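Local coordinates for beta-agarase D (Zobellia galactanivorans, PDB 4ASM), which cleaves the beta-1,4-linkages of agarose at random positions with retention of anomeric configuration, acting here through its glycoside hydrolase family 16 catalytic domain, at residues 202-207 and 282-286; 93-98 and 117-123; 153-159 and 314-320; 112-116 and 332-336; 230-234 and 244-248. One frame throughout, in Å; residues are numbered along the deposited sequence.

Contact 1: residues 202-207 and 282-286; sequences ADLNSW and YQKMN
Gln-283 OE1 is gripped by two waters that link it to Ala-202 and Asp-203. One, 2.7 Å from Gln-283 OE1, accepts from Ala-202 N; the other, 2.8 Å from Gln-283 OE1, also donates to Asp-203 OD1. An extended side chain, with CG anti to the backbone N (chi1 173°), brings the amide of Gln-283 to this spot. The one direct hydrogen bond runs from Gln-283 N to Ala-202 O, 2.9 Å and fairly straight at 160°, the donor standing above the carbonyl plane. A third water joins Leu-204 N to Gln-283 O, whereas Asp-203 N is buried without a partner. Tyr-282 supplies the apolar half. Leu-204 sets CD1 over one face of the Tyr-282 ring, 3.9 Å from the centroid, in a CH-pi contact, and Ala-202 O lies in the ring plane at the edge, 3.4 Å from Tyr-282 CD1. Trp-207 CD1 comes to 3.8 Å from Tyr-282 CE1, the two rings inclined at 62°. Asp-203 CB rests 3.7 Å from Met-285 CG, while the Asp-203 carboxylate forms a salt bridge with Arg-243; Tyr-282 OH bonds to Tyr-178 OH. The loop entering the 3-10 turn 204-206 is thus joined to strand 282-288. Trp-207 stacks on His-184, its side chain about 5 Å from that of Glu-165, the probable proton donor, which places the contact beside the catalytic cleft of the GH16 beta-jelly roll.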
# COMPACT_ATOMS: atom_id res chain seq x y z
N ALA A 202 -12.30 -5.32 -0.77
CA ALA A 202 -13.35 -4.33 -0.92
C ALA A 202 -14.41 -4.45 0.18
O ALA A 202 -15.51 -3.91 0.04
CB ALA A 202 -13.99 -4.44 -2.30
N ASP A 203 -14.10 -5.18 1.25
CA ASP A 203 -14.98 -5.18 2.41
C ASP A 203 -14.90 -3.83 3.10
O ASP A 203 -13.84 -3.16 3.09
CB ASP A 203 -14.72 -6.35 3.39
CG ASP A 203 -13.29 -6.40 3.92
OD1 ASP A 203 -12.34 -6.49 3.09
OD2 ASP A 203 -13.13 -6.42 5.16
N LEU A 204 -16.01 -3.42 3.70
CA LEU A 204 -16.06 -2.17 4.46
C LEU A 204 -14.89 -2.08 5.46
O LEU A 204 -14.22 -1.04 5.58
CB LEU A 204 -17.40 -2.05 5.18
CG LEU A 204 -17.55 -0.87 6.14
CD1 LEU A 204 -17.64 0.45 5.41
CD2 LEU A 204 -18.76 -1.10 7.08
N ASN A 205 -14.62 -3.18 6.16
CA ASN A 205 -13.59 -3.18 7.21
C ASN A 205 -12.16 -2.99 6.67
O ASN A 205 -11.26 -2.68 7.45
CB ASN A 205 -13.69 -4.44 8.06
CG ASN A 205 -14.86 -4.41 9.05
OD1 ASN A 205 -15.55 -3.39 9.21
ND2 ASN A 205 -15.07 -5.54 9.73
N SER A 206 -11.96 -3.15 5.36
CA SER A 206 -10.61 -2.93 4.82
C SER A 206 -10.26 -1.45 4.78
O SER A 206 -9.09 -1.09 4.61
CB SER A 206 -10.44 -3.56 3.42
OG SER A 206 -11.12 -2.84 2.42
N TRP A 207 -11.27 -0.60 4.90
CA TRP A 207 -11.07 0.84 5.01
C TRP A 207 -11.06 1.14 6.51
O TRP A 207 -12.11 1.39 7.13
CB TRP A 207 -12.14 1.59 4.21
CG TRP A 207 -11.96 1.34 2.75
CD1 TRP A 207 -12.48 0.28 2.02
CD2 TRP A 207 -11.17 2.11 1.84
NE1 TRP A 207 -12.06 0.37 0.72
CE2 TRP A 207 -11.26 1.47 0.57
CE3 TRP A 207 -10.41 3.28 1.96
CZ2 TRP A 207 -10.62 1.97 -0.57
CZ3 TRP A 207 -9.76 3.78 0.81
CH2 TRP A 207 -9.88 3.12 -0.43
N TYR A 282 -20.02 -2.32 -0.65
CA TYR A 282 -18.79 -3.01 -0.26
C TYR A 282 -19.03 -4.49 -0.37
O TYR A 282 -20.19 -4.92 -0.46
CB TYR A 282 -18.45 -2.66 1.19
CG TYR A 282 -17.97 -1.25 1.36
CD1 TYR A 282 -16.63 -0.92 1.13
CD2 TYR A 282 -18.85 -0.23 1.73
CE1 TYR A 282 -16.18 0.38 1.27
CE2 TYR A 282 -18.41 1.08 1.86
CZ TYR A 282 -17.08 1.37 1.63
OH TYR A 282 -16.62 2.67 1.76
N GLN A 283 -17.97 -5.30 -0.41
CA GLN A 283 -18.14 -6.75 -0.40
C GLN A 283 -19.04 -7.18 0.78
O GLN A 283 -18.82 -6.77 1.92
CB GLN A 283 -16.78 -7.43 -0.26
CG GLN A 283 -16.91 -8.94 -0.08
CD GLN A 283 -15.60 -9.66 0.07
OE1 GLN A 283 -14.60 -9.07 0.44
NE2 GLN A 283 -15.61 -10.96 -0.22
N LYS A 284 -20.07 -7.97 0.48
CA LYS A 284 -20.96 -8.46 1.53
C LYS A 284 -20.23 -9.49 2.40
O LYS A 284 -19.67 -10.48 1.89
CB LYS A 284 -22.23 -9.06 0.93
CG LYS A 284 -23.29 -9.40 1.98
CD LYS A 284 -24.52 -10.00 1.33
CE LYS A 284 -25.54 -10.40 2.40
NZ LYS A 284 -26.71 -11.05 1.74
N MET A 285 -20.25 -9.25 3.71
CA MET A 285 -19.54 -10.11 4.66
C MET A 285 -20.50 -10.56 5.75
O MET A 285 -21.44 -9.82 6.11
CB MET A 285 -18.38 -9.33 5.32
CG MET A 285 -17.40 -8.71 4.32
SD MET A 285 -16.42 -9.93 3.43
CE MET A 285 -15.14 -10.32 4.61
N ASN A 286 -20.27 -11.76 6.25
CA ASN A 286 -21.03 -12.25 7.40
C ASN A 286 -20.19 -12.15 8.67
O ASN A 286 -18.97 -12.10 8.62
CB ASN A 286 -21.41 -13.72 7.18
CG ASN A 286 -22.48 -13.90 6.12
OD1 ASN A 286 -23.21 -12.97 5.77
ND2 ASN A 286 -22.58 -15.13 5.62
O HOH W 1 -13.25 -7.74 -1.55
O HOH W 2 -12.24 -9.14 2.01
O HOH W 3 -18.30 -5.12 3.95

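Contact 2: residues 93-98 and 117-123; sequences IWASRI and ETRAGCI
Arg-119 turns its guanidinium edge to Ser-96 and donates twice to one oxygen: NE lies 2.9 Å and NH2 3.0 Å from Ser-96 OG, which sits within 6° of the guanidinium plane. A bend at chi3 (-53°) turns the NE/NH2 edge toward Ser-96, which meets it with OG held between the backbone N and carbonyl carbon (chi1 70°). Ile-98 CG1 lies over one face of the same guanidinium, toward the rim, 3.4 Å from Arg-119 NH1. Arg-97 departs in another direction and donates through NE to Thr-118 OG1 at 3.1 Å, the oxygen standing somewhat out of the guanidinium plane; a weak NH2 bond goes to the same oxygen. Asp-327 also bonds Thr-118 OG1, and Arg-97 NH1 reaches Pro-338 O. The strands that carry these side chains run antiparallel, Ser-96 and Arg-119 forming a hydrogen-bonded pair and Ala-95 and Ala-120 a non-hydrogen-bonded one. Lacking a side chain, Gly-121 lets Ile-93 CG2 approach to 3.4 Å from Gly-121 O, and Ile-93 CD1 packs on Ile-123 CG2. Ser-96 OG also bonds His-83 NE2, of a residue that probably binds substrate, so the guanidinium probably polarises the hydroxyl and helps to fix the orientation of that imidazole.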
# COMPACT_ATOMS: atom_id res chain seq x y z
N ILE A 93 9.10 12.05 -0.85
CA ILE A 93 8.54 11.72 -2.17
C ILE A 93 7.37 12.65 -2.37
O ILE A 93 6.43 12.64 -1.57
CB ILE A 93 8.11 10.24 -2.26
CG1 ILE A 93 9.35 9.36 -2.30
CG2 ILE A 93 7.29 9.98 -3.54
CD1 ILE A 93 9.06 7.86 -2.38
N TRP A 94 7.41 13.47 -3.41
CA TRP A 94 6.37 14.49 -3.56
C TRP A 94 5.70 14.47 -4.91
O TRP A 94 6.06 13.68 -5.79
CB TRP A 94 6.94 15.88 -3.26
CG TRP A 94 8.00 16.37 -4.18
CD1 TRP A 94 7.84 17.21 -5.24
CD2 TRP A 94 9.41 16.10 -4.08
NE1 TRP A 94 9.06 17.49 -5.83
CE2 TRP A 94 10.04 16.81 -5.14
CE3 TRP A 94 10.20 15.34 -3.21
CZ2 TRP A 94 11.41 16.76 -5.35
CZ3 TRP A 94 11.58 15.29 -3.43
CH2 TRP A 94 12.17 16.00 -4.50
N ALA A 95 4.70 15.34 -5.04
CA ALA A 95 3.95 15.51 -6.26
C ALA A 95 3.99 16.96 -6.67
O ALA A 95 4.11 17.85 -5.81
CB ALA A 95 2.52 15.07 -6.03
N SER A 96 3.87 17.20 -7.98
CA SER A 96 3.77 18.55 -8.52
C SER A 96 3.02 18.50 -9.84
O SER A 96 2.77 17.41 -10.37
CB SER A 96 5.16 19.16 -8.74
OG SER A 96 5.81 18.51 -9.83
N ARG A 97 2.66 19.67 -10.37
CA ARG A 97 2.05 19.74 -11.69
C ARG A 97 2.74 20.80 -12.52
O ARG A 97 3.14 21.86 -12.00
CB ARG A 97 0.56 20.07 -11.58
CG ARG A 97 -0.27 19.02 -10.86
CD ARG A 97 -1.59 18.83 -11.59
NE ARG A 97 -2.46 17.83 -10.98
CZ ARG A 97 -3.39 18.10 -10.08
NH1 ARG A 97 -3.57 19.34 -9.63
NH2 ARG A 97 -4.16 17.12 -9.62
N ILE A 98 2.84 20.53 -13.82
CA ILE A 98 3.37 21.49 -14.80
C ILE A 98 2.17 22.17 -15.45
O ILE A 98 1.24 21.48 -15.88
CB ILE A 98 4.23 20.75 -15.86
CG1 ILE A 98 5.61 20.38 -15.30
CG2 ILE A 98 4.37 21.59 -17.14
CD1 ILE A 98 6.55 21.56 -15.01
N GLU A 117 -2.04 16.34 -15.39
CA GLU A 117 -1.03 15.34 -15.05
C GLU A 117 -0.40 15.62 -13.70
O GLU A 117 -0.04 16.75 -13.40
CB GLU A 117 0.06 15.27 -16.12
CG GLU A 117 1.14 14.24 -15.80
CD GLU A 117 2.06 13.96 -16.95
OE1 GLU A 117 1.58 13.42 -17.98
OE2 GLU A 117 3.26 14.25 -16.81
N THR A 118 -0.27 14.59 -12.89
CA THR A 118 0.36 14.72 -11.58
C THR A 118 1.70 14.02 -11.60
O THR A 118 1.77 12.79 -11.70
CB THR A 118 -0.51 14.14 -10.47
OG1 THR A 118 -1.77 14.84 -10.48
CG2 THR A 118 0.17 14.34 -9.12
N ARG A 119 2.76 14.81 -11.50
CA ARG A 119 4.11 14.27 -11.44
C ARG A 119 4.33 13.80 -10.02
O ARG A 119 3.94 14.48 -9.08
CB ARG A 119 5.13 15.35 -11.81
CG ARG A 119 4.82 16.03 -13.16
CD ARG A 119 5.99 16.91 -13.64
NE ARG A 119 6.43 17.87 -12.63
CZ ARG A 119 7.49 18.66 -12.76
NH1 ARG A 119 8.21 18.63 -13.88
NH2 ARG A 119 7.82 19.48 -11.76
N ALA A 120 4.98 12.65 -9.84
CA ALA A 120 5.14 12.08 -8.50
C ALA A 120 6.34 11.14 -8.41
O ALA A 120 6.69 10.51 -9.38
CB ALA A 120 3.87 11.31 -8.11
N GLY A 121 6.90 10.99 -7.23
CA GLY A 121 8.03 10.08 -7.09
C GLY A 121 7.61 8.63 -6.86
O GLY A 121 6.50 8.35 -6.39
N CYS A 122 8.53 7.72 -7.15
CA CYS A 122 8.32 6.29 -6.96
C CYS A 122 9.69 5.67 -6.79
O CYS A 122 10.58 5.95 -7.61
CB CYS A 122 7.63 5.69 -8.19
SG CYS A 122 7.16 3.95 -7.98
N ILE A 123 9.86 4.85 -5.76
CA ILE A 123 11.13 4.17 -5.54
C ILE A 123 10.92 2.69 -5.31
O ILE A 123 9.85 2.27 -4.87
CB ILE A 123 11.93 4.78 -4.35
CG1 ILE A 123 11.27 4.44 -3.01
CG2 ILE A 123 12.08 6.28 -4.53
CD1 ILE A 123 12.07 4.95 -1.81
O HOH W 4 2.32 17.85 -14.63

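Contact 3: residues 153-159 and 314-320; sequences LSPDDTQ and KFSKEMD
Lys-317 NZ meets Asp-156 OD2 at 2.7 Å in a salt bridge, on the syn lone pair of that oxygen, and donates as well to Thr-158 OG1 at 3.2 Å. The lysine chain is extended beyond CG and passes across Gln-159 at about a right angle to reach both. The carboxylate's other oxygen, Asp-156 OD1, is gripped three times from its own loop: by Thr-158 OG1 at 2.7 Å, by Ser-154 OG at 2.8 Å, and by Thr-158 N at 3.0 Å, the last making an Asx turn. With an alanine in place of Asp-156, Lys-317 would probably lose its charged mate and the hydroxyls of Ser-154 and Thr-158 would be freer to turn. A type I turn from Ser-154 to Asp-157 shapes this end of the loop. At the other end of the contact, Leu-153 and Asp-320 form an antiparallel hydrogen-bonded pair, Leu-153 N to Asp-320 O being 2.9 Å, and Met-319 CE packs 3.8 Å from Gln-159 CB. Farther out, Arg-128 and His-61 bind the carboxylate of Asp-320. The ammonium and the several donors on the Asp-156 carboxylate probably steady the turn leading into the strand of Glu-160, the probable nucleophile, and the bridge is likely to keep Asp-156 ionised.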
# COMPACT_ATOMS: atom_id res chain seq x y z
N LEU A 153 5.35 -5.61 -4.27
CA LEU A 153 4.85 -6.08 -5.57
C LEU A 153 5.84 -7.06 -6.18
O LEU A 153 7.03 -6.75 -6.26
CB LEU A 153 4.63 -4.90 -6.52
CG LEU A 153 4.09 -5.18 -7.93
CD1 LEU A 153 2.69 -5.81 -7.90
CD2 LEU A 153 4.08 -3.89 -8.78
N SER A 154 5.36 -8.23 -6.59
CA SER A 154 6.27 -9.20 -7.21
C SER A 154 6.79 -8.61 -8.53
O SER A 154 6.07 -7.87 -9.20
CB SER A 154 5.58 -10.56 -7.41
OG SER A 154 4.55 -10.49 -8.37
N PRO A 155 8.05 -8.90 -8.88
CA PRO A 155 8.60 -8.41 -10.16
C PRO A 155 7.71 -8.67 -11.38
O PRO A 155 7.68 -7.87 -12.31
CB PRO A 155 9.93 -9.17 -10.27
CG PRO A 155 10.36 -9.32 -8.86
CD PRO A 155 9.08 -9.54 -8.05
N ASP A 156 6.98 -9.80 -11.38
CA ASP A 156 6.13 -10.11 -12.54
C ASP A 156 4.74 -9.50 -12.48
O ASP A 156 3.89 -9.76 -13.34
CB ASP A 156 6.07 -11.63 -12.78
CG ASP A 156 5.14 -12.37 -11.82
OD1 ASP A 156 4.52 -11.75 -10.91
OD2 ASP A 156 5.02 -13.60 -11.99
N ASP A 157 4.50 -8.68 -11.45
CA ASP A 157 3.28 -7.86 -11.34
C ASP A 157 2.00 -8.68 -11.06
O ASP A 157 0.89 -8.17 -11.23
CB ASP A 157 3.06 -6.94 -12.56
CG ASP A 157 4.13 -5.87 -12.69
OD1 ASP A 157 4.73 -5.49 -11.67
OD2 ASP A 157 4.33 -5.39 -13.84
N THR A 158 2.14 -9.93 -10.62
CA THR A 158 0.94 -10.76 -10.33
C THR A 158 0.49 -10.75 -8.87
O THR A 158 -0.67 -11.02 -8.58
CB THR A 158 1.13 -12.24 -10.76
OG1 THR A 158 2.21 -12.84 -10.04
CG2 THR A 158 1.39 -12.35 -12.27
N GLN A 159 1.41 -10.49 -7.94
CA GLN A 159 1.10 -10.62 -6.52
C GLN A 159 1.57 -9.39 -5.79
O GLN A 159 2.70 -8.95 -5.98
CB GLN A 159 1.76 -11.87 -5.93
CG GLN A 159 1.33 -13.19 -6.61
CD GLN A 159 1.95 -14.45 -5.99
OE1 GLN A 159 1.93 -15.54 -6.61
NE2 GLN A 159 2.48 -14.34 -4.81
N LYS A 314 -2.97 -18.32 -3.00
CA LYS A 314 -1.99 -18.00 -1.98
C LYS A 314 -0.89 -17.14 -2.58
O LYS A 314 -0.69 -17.11 -3.80
CB LYS A 314 -1.43 -19.29 -1.37
CG LYS A 314 -0.65 -20.20 -2.33
CD LYS A 314 -0.14 -21.44 -1.60
CE LYS A 314 -1.14 -22.58 -1.67
NZ LYS A 314 -0.90 -23.61 -0.61
N PHE A 315 -0.19 -16.43 -1.70
CA PHE A 315 1.01 -15.73 -2.10
C PHE A 315 2.13 -16.76 -2.23
O PHE A 315 2.20 -17.75 -1.48
CB PHE A 315 1.36 -14.67 -1.05
CG PHE A 315 0.29 -13.62 -0.88
CD1 PHE A 315 0.03 -12.69 -1.89
CD2 PHE A 315 -0.45 -13.55 0.30
CE1 PHE A 315 -0.95 -11.72 -1.74
CE2 PHE A 315 -1.45 -12.57 0.47
CZ PHE A 315 -1.69 -11.65 -0.58
N SER A 316 3.01 -16.55 -3.19
CA SER A 316 4.05 -17.53 -3.43
C SER A 316 5.33 -16.90 -3.96
O SER A 316 6.31 -17.62 -4.19
CB SER A 316 3.55 -18.59 -4.41
OG SER A 316 3.20 -18.04 -5.66
N LYS A 317 5.33 -15.59 -4.17
CA LYS A 317 6.46 -14.93 -4.85
C LYS A 317 7.10 -13.85 -4.00
O LYS A 317 6.39 -13.06 -3.33
CB LYS A 317 6.01 -14.35 -6.18
CG LYS A 317 5.62 -15.44 -7.20
CD LYS A 317 4.87 -14.90 -8.41
CE LYS A 317 4.60 -16.01 -9.42
NZ LYS A 317 3.78 -15.53 -10.57
N GLU A 318 8.43 -13.79 -4.02
CA GLU A 318 9.14 -12.65 -3.43
C GLU A 318 8.68 -11.34 -4.09
O GLU A 318 8.26 -11.30 -5.26
CB GLU A 318 10.67 -12.79 -3.52
CG GLU A 318 11.21 -12.71 -4.94
CD GLU A 318 12.72 -12.75 -5.02
OE1 GLU A 318 13.39 -12.77 -3.97
OE2 GLU A 318 13.22 -12.74 -6.18
N MET A 319 8.79 -10.27 -3.32
CA MET A 319 8.24 -8.97 -3.71
C MET A 319 9.23 -7.82 -3.53
O MET A 319 10.07 -7.84 -2.64
CB MET A 319 6.97 -8.69 -2.91
CG MET A 319 5.87 -9.70 -3.19
SD MET A 319 4.35 -9.22 -2.35
CE MET A 319 3.39 -10.70 -2.70
N ASP A 320 9.14 -6.84 -4.43
CA ASP A 320 9.84 -5.57 -4.28
C ASP A 320 9.10 -4.65 -3.33
O ASP A 320 7.87 -4.53 -3.40
CB ASP A 320 9.92 -4.86 -5.63
CG ASP A 320 10.69 -5.67 -6.67
OD1 ASP A 320 11.80 -6.13 -6.35
OD2 ASP A 320 10.17 -5.83 -7.80

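Contact 4: residues 112-116 and 332-336; sequences PISRP and AEAYR
Arg-115 NH2 donates to Glu-333 O at 2.9 Å, almost straight (169°) and on a lone pair in the carbonyl plane. Beside it NE reaches Ala-332 O at 3.0 Å from above the carbonyl plane, while Tyr-335 N comes to that oxygen from the opposite face. The third nitrogen, NH1, turns back to its own strand and bonds Ser-114 O at 2.8 Å, so every guanidinium nitrogen has a backbone carbonyl. A bend at chi2 (-69°) swings the arginine over to the helix end. Packing is tight on both faces of the flat group: Tyr-335 lies on one, the planes 7° apart and the centres of guanidinium and ring 4.1 Å apart, with OH over the guanidinium centre, and Ile-113 CD1 sits toward the rim of the other. Ile-113 CD1 also packs on Glu-333, nearest to Glu-333 CG at 3.6 Å; that carboxylate bonds to Ser-108. With a leucine in place of Arg-115, Glu-333 O would probably lose its donor and the Tyr-335 ring its flat partner. The outer side is looser, for Tyr-335 remains exposed to solvent beyond the stack. Helix 329-333 ends here in a Schellman motif, Tyr-335 taking positive phi, and an arginine from strand 112-125 donates to the carbonyls of Ala-332 and Glu-333 where the helix packs against that strand.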
# COMPACT_ATOMS: atom_id res chain seq x y z
N PRO A 112 -11.46 6.83 -23.05
CA PRO A 112 -10.39 7.67 -22.54
C PRO A 112 -10.94 8.91 -21.91
O PRO A 112 -11.92 9.49 -22.38
CB PRO A 112 -9.61 8.06 -23.81
CG PRO A 112 -10.66 8.13 -24.86
CD PRO A 112 -11.61 7.00 -24.52
N ILE A 113 -10.32 9.32 -20.82
CA ILE A 113 -10.60 10.67 -20.34
C ILE A 113 -9.28 11.33 -19.94
O ILE A 113 -8.30 10.64 -19.71
CB ILE A 113 -11.60 10.67 -19.15
CG1 ILE A 113 -11.09 9.81 -17.99
CG2 ILE A 113 -13.00 10.18 -19.60
CD1 ILE A 113 -11.89 9.96 -16.69
N SER A 114 -9.28 12.66 -19.86
CA SER A 114 -8.06 13.43 -19.53
C SER A 114 -8.23 14.27 -18.28
O SER A 114 -9.30 14.83 -18.01
CB SER A 114 -7.67 14.34 -20.69
OG SER A 114 -7.24 13.60 -21.82
N ARG A 115 -7.15 14.35 -17.50
CA ARG A 115 -7.11 15.20 -16.32
C ARG A 115 -5.74 15.84 -16.27
O ARG A 115 -4.84 15.39 -16.98
CB ARG A 115 -7.36 14.37 -15.05
CG ARG A 115 -8.75 13.75 -14.91
CD ARG A 115 -9.80 14.81 -14.69
NE ARG A 115 -11.12 14.20 -14.49
CZ ARG A 115 -12.01 13.92 -15.45
NH1 ARG A 115 -11.75 14.13 -16.74
NH2 ARG A 115 -13.18 13.37 -15.10
N PRO A 116 -5.55 16.89 -15.44
CA PRO A 116 -4.21 17.41 -15.23
C PRO A 116 -3.23 16.32 -14.80
O PRO A 116 -3.56 15.47 -13.97
CB PRO A 116 -4.39 18.42 -14.09
CG PRO A 116 -5.81 18.89 -14.23
CD PRO A 116 -6.56 17.64 -14.66
N ALA A 332 -9.07 10.64 -9.74
CA ALA A 332 -8.93 11.69 -10.75
C ALA A 332 -10.23 11.90 -11.53
O ALA A 332 -10.63 13.04 -11.79
CB ALA A 332 -7.77 11.37 -11.68
N GLU A 333 -10.89 10.79 -11.90
CA GLU A 333 -12.14 10.90 -12.65
C GLU A 333 -13.18 11.69 -11.83
O GLU A 333 -13.93 12.50 -12.40
CB GLU A 333 -12.67 9.52 -13.01
CG GLU A 333 -14.01 9.56 -13.76
CD GLU A 333 -14.43 8.24 -14.38
OE1 GLU A 333 -13.62 7.30 -14.42
OE2 GLU A 333 -15.59 8.16 -14.83
N ALA A 334 -13.20 11.43 -10.52
CA ALA A 334 -14.15 12.05 -9.60
C ALA A 334 -13.74 13.47 -9.19
O ALA A 334 -14.46 14.11 -8.42
CB ALA A 334 -14.31 11.17 -8.35
N TYR A 335 -12.61 13.95 -9.70
CA TYR A 335 -12.06 15.28 -9.37
C TYR A 335 -11.67 15.38 -7.90
O TYR A 335 -11.56 16.48 -7.33
CB TYR A 335 -13.02 16.42 -9.76
CG TYR A 335 -13.18 16.55 -11.26
CD1 TYR A 335 -12.22 17.21 -12.02
CD2 TYR A 335 -14.28 15.99 -11.90
CE1 TYR A 335 -12.36 17.33 -13.38
CE2 TYR A 335 -14.42 16.10 -13.29
CZ TYR A 335 -13.46 16.77 -14.02
OH TYR A 335 -13.59 16.89 -15.40
N ARG A 336 -11.46 14.23 -7.27
CA ARG A 336 -10.94 14.25 -5.90
C ARG A 336 -9.44 14.55 -5.83
O ARG A 336 -8.97 14.95 -4.77
CB ARG A 336 -11.36 13.03 -5.09
CG ARG A 336 -12.85 13.08 -4.70
CD ARG A 336 -13.21 12.03 -3.65
NE ARG A 336 -13.05 10.71 -4.25
CZ ARG A 336 -14.01 10.06 -4.90
NH1 ARG A 336 -15.25 10.57 -5.03
NH2 ARG A 336 -13.73 8.89 -5.43

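Contact 5: residues 230-234 and 244-248; sequences PTRLE and ILDND
Charge pairing joins Arg-232 to Asp-246: NH1 lies 2.9 Å from Asp-246 OD2, on that oxygen's anti lone pair, with guanidinium and carboxylate planes nearly perpendicular at 86°. Arg-232 is extended from CG to NE, which lets the same flat group grip Glu-234 side-on, NE at 2.9 Å and NH2 at 3.0 Å from Glu-234 OE2. Both acids sit at the guanidinium edge, in its plane, and the two carboxylates are likely to share its charge; Asp-246 OD1 has a second positive partner in Lys-295. Backbone bonds follow the antiparallel register of the hairpin 232-237/240-246, part of the GH16 jelly roll. Leu-233 and Leu-245 form a hydrogen-bonded pair, each N 2.9 Å from the other's O. Beyond the strand end Asn-247 N still reaches Thr-231 O at 2.7 Å, and Asn-247 ND2 adds a weak bond to Thr-231 OG1. Packing divides between the two faces. On the face of the salt bridges, Ile-244 CG2 stands over the guanidinium centre, 3.8 Å from Arg-232 CZ, and its CG1 runs alongside Glu-234 CG, 4.1 Å away. On the other face, Leu-233 packs on Trp-227 and Phe-315, and Leu-245 on Val-302.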
# COMPACT_ATOMS: atom_id res chain seq x y z
N PRO A 230 2.01 -18.03 3.10
CA PRO A 230 1.27 -17.84 1.84
C PRO A 230 -0.18 -17.34 2.01
O PRO A 230 -0.75 -16.79 1.08
CB PRO A 230 1.27 -19.25 1.23
CG PRO A 230 2.54 -19.85 1.74
CD PRO A 230 2.63 -19.37 3.17
N THR A 231 -0.74 -17.49 3.21
CA THR A 231 -2.16 -17.34 3.31
C THR A 231 -2.56 -16.38 4.46
O THR A 231 -3.74 -16.10 4.66
CB THR A 231 -2.65 -18.82 3.34
OG1 THR A 231 -3.45 -19.18 2.19
CG2 THR A 231 -3.08 -19.28 4.63
N ARG A 232 -1.57 -15.78 5.13
CA ARG A 232 -1.86 -14.91 6.29
C ARG A 232 -1.08 -13.59 6.31
O ARG A 232 0.16 -13.60 6.19
CB ARG A 232 -1.69 -15.64 7.63
CG ARG A 232 -2.03 -14.78 8.87
CD ARG A 232 -1.94 -15.63 10.11
NE ARG A 232 -2.00 -14.91 11.38
CZ ARG A 232 -2.88 -15.15 12.36
NH1 ARG A 232 -3.86 -16.04 12.19
NH2 ARG A 232 -2.79 -14.47 13.50
N LEU A 233 -1.82 -12.50 6.48
CA LEU A 233 -1.27 -11.13 6.62
C LEU A 233 -1.83 -10.51 7.88
O LEU A 233 -3.01 -10.67 8.17
CB LEU A 233 -1.71 -10.23 5.47
CG LEU A 233 -1.45 -10.68 4.03
CD1 LEU A 233 -2.04 -9.69 3.01
CD2 LEU A 233 0.05 -10.90 3.80
N GLU A 234 -0.98 -9.76 8.60
CA GLU A 234 -1.44 -9.02 9.78
C GLU A 234 -1.02 -7.57 9.62
O GLU A 234 0.12 -7.32 9.19
CB GLU A 234 -0.82 -9.57 11.05
CG GLU A 234 -1.12 -11.05 11.32
CD GLU A 234 -0.15 -11.70 12.29
OE1 GLU A 234 0.79 -11.02 12.77
OE2 GLU A 234 -0.36 -12.90 12.59
N ILE A 244 -6.32 -8.85 10.45
CA ILE A 244 -5.70 -10.09 9.98
C ILE A 244 -6.52 -10.60 8.80
O ILE A 244 -7.76 -10.62 8.86
CB ILE A 244 -5.68 -11.20 11.06
CG1 ILE A 244 -5.05 -10.71 12.36
CG2 ILE A 244 -4.90 -12.43 10.55
CD1 ILE A 244 -5.09 -11.73 13.47
N LEU A 245 -5.83 -11.00 7.72
CA LEU A 245 -6.43 -11.79 6.64
C LEU A 245 -5.81 -13.16 6.76
O LEU A 245 -4.58 -13.31 6.80
CB LEU A 245 -6.12 -11.22 5.25
CG LEU A 245 -7.27 -10.46 4.62
CD1 LEU A 245 -7.45 -9.18 5.40
CD2 LEU A 245 -7.06 -10.18 3.16
N ASP A 246 -6.64 -14.18 6.87
CA ASP A 246 -6.12 -15.53 7.03
C ASP A 246 -6.91 -16.48 6.16
O ASP A 246 -7.94 -17.04 6.58
CB ASP A 246 -6.15 -15.94 8.51
CG ASP A 246 -5.40 -17.24 8.76
OD1 ASP A 246 -5.39 -18.11 7.86
OD2 ASP A 246 -4.83 -17.41 9.88
N ASN A 247 -6.39 -16.66 4.94
CA ASN A 247 -6.94 -17.60 3.94
C ASN A 247 -8.33 -17.21 3.41
O ASN A 247 -8.46 -16.75 2.26
CB ASN A 247 -6.90 -19.05 4.47
CG ASN A 247 -7.22 -20.07 3.40
OD1 ASN A 247 -8.05 -20.97 3.61
ND2 ASN A 247 -6.60 -19.93 2.25
N ASP A 248 -9.37 -17.39 4.23
CA ASP A 248 -10.75 -17.18 3.81
C ASP A 248 -11.57 -16.42 4.85
O ASP A 248 -12.79 -16.37 4.77
CB ASP A 248 -11.46 -18.50 3.42
CG ASP A 248 -11.39 -19.55 4.51
OD1 ASP A 248 -10.87 -19.27 5.61
OD2 ASP A 248 -11.84 -20.69 4.24

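From the N terminus, contact 2 closes first, a short loop pairing strand 90-96 with strand 112-125. Segment 112-116 lies inside that loop, yet contact 4 joins it to the end of helix 329-333, far later, so contacts 2 and 4 cross along the chain; in space they touch, Arg-97 packing on Pro-116. The long loop closed by contact 4 contains the rest in a nest: contact 3, tying the loop before strand 159-166 to the start of strand 320-326, encloses contact 1, which joins the loop before strand 207-208 to strand 282-288 and encloses the hairpin of contact 5. Contacts 3 and 5 meet where Phe-315 packs on Leu-233.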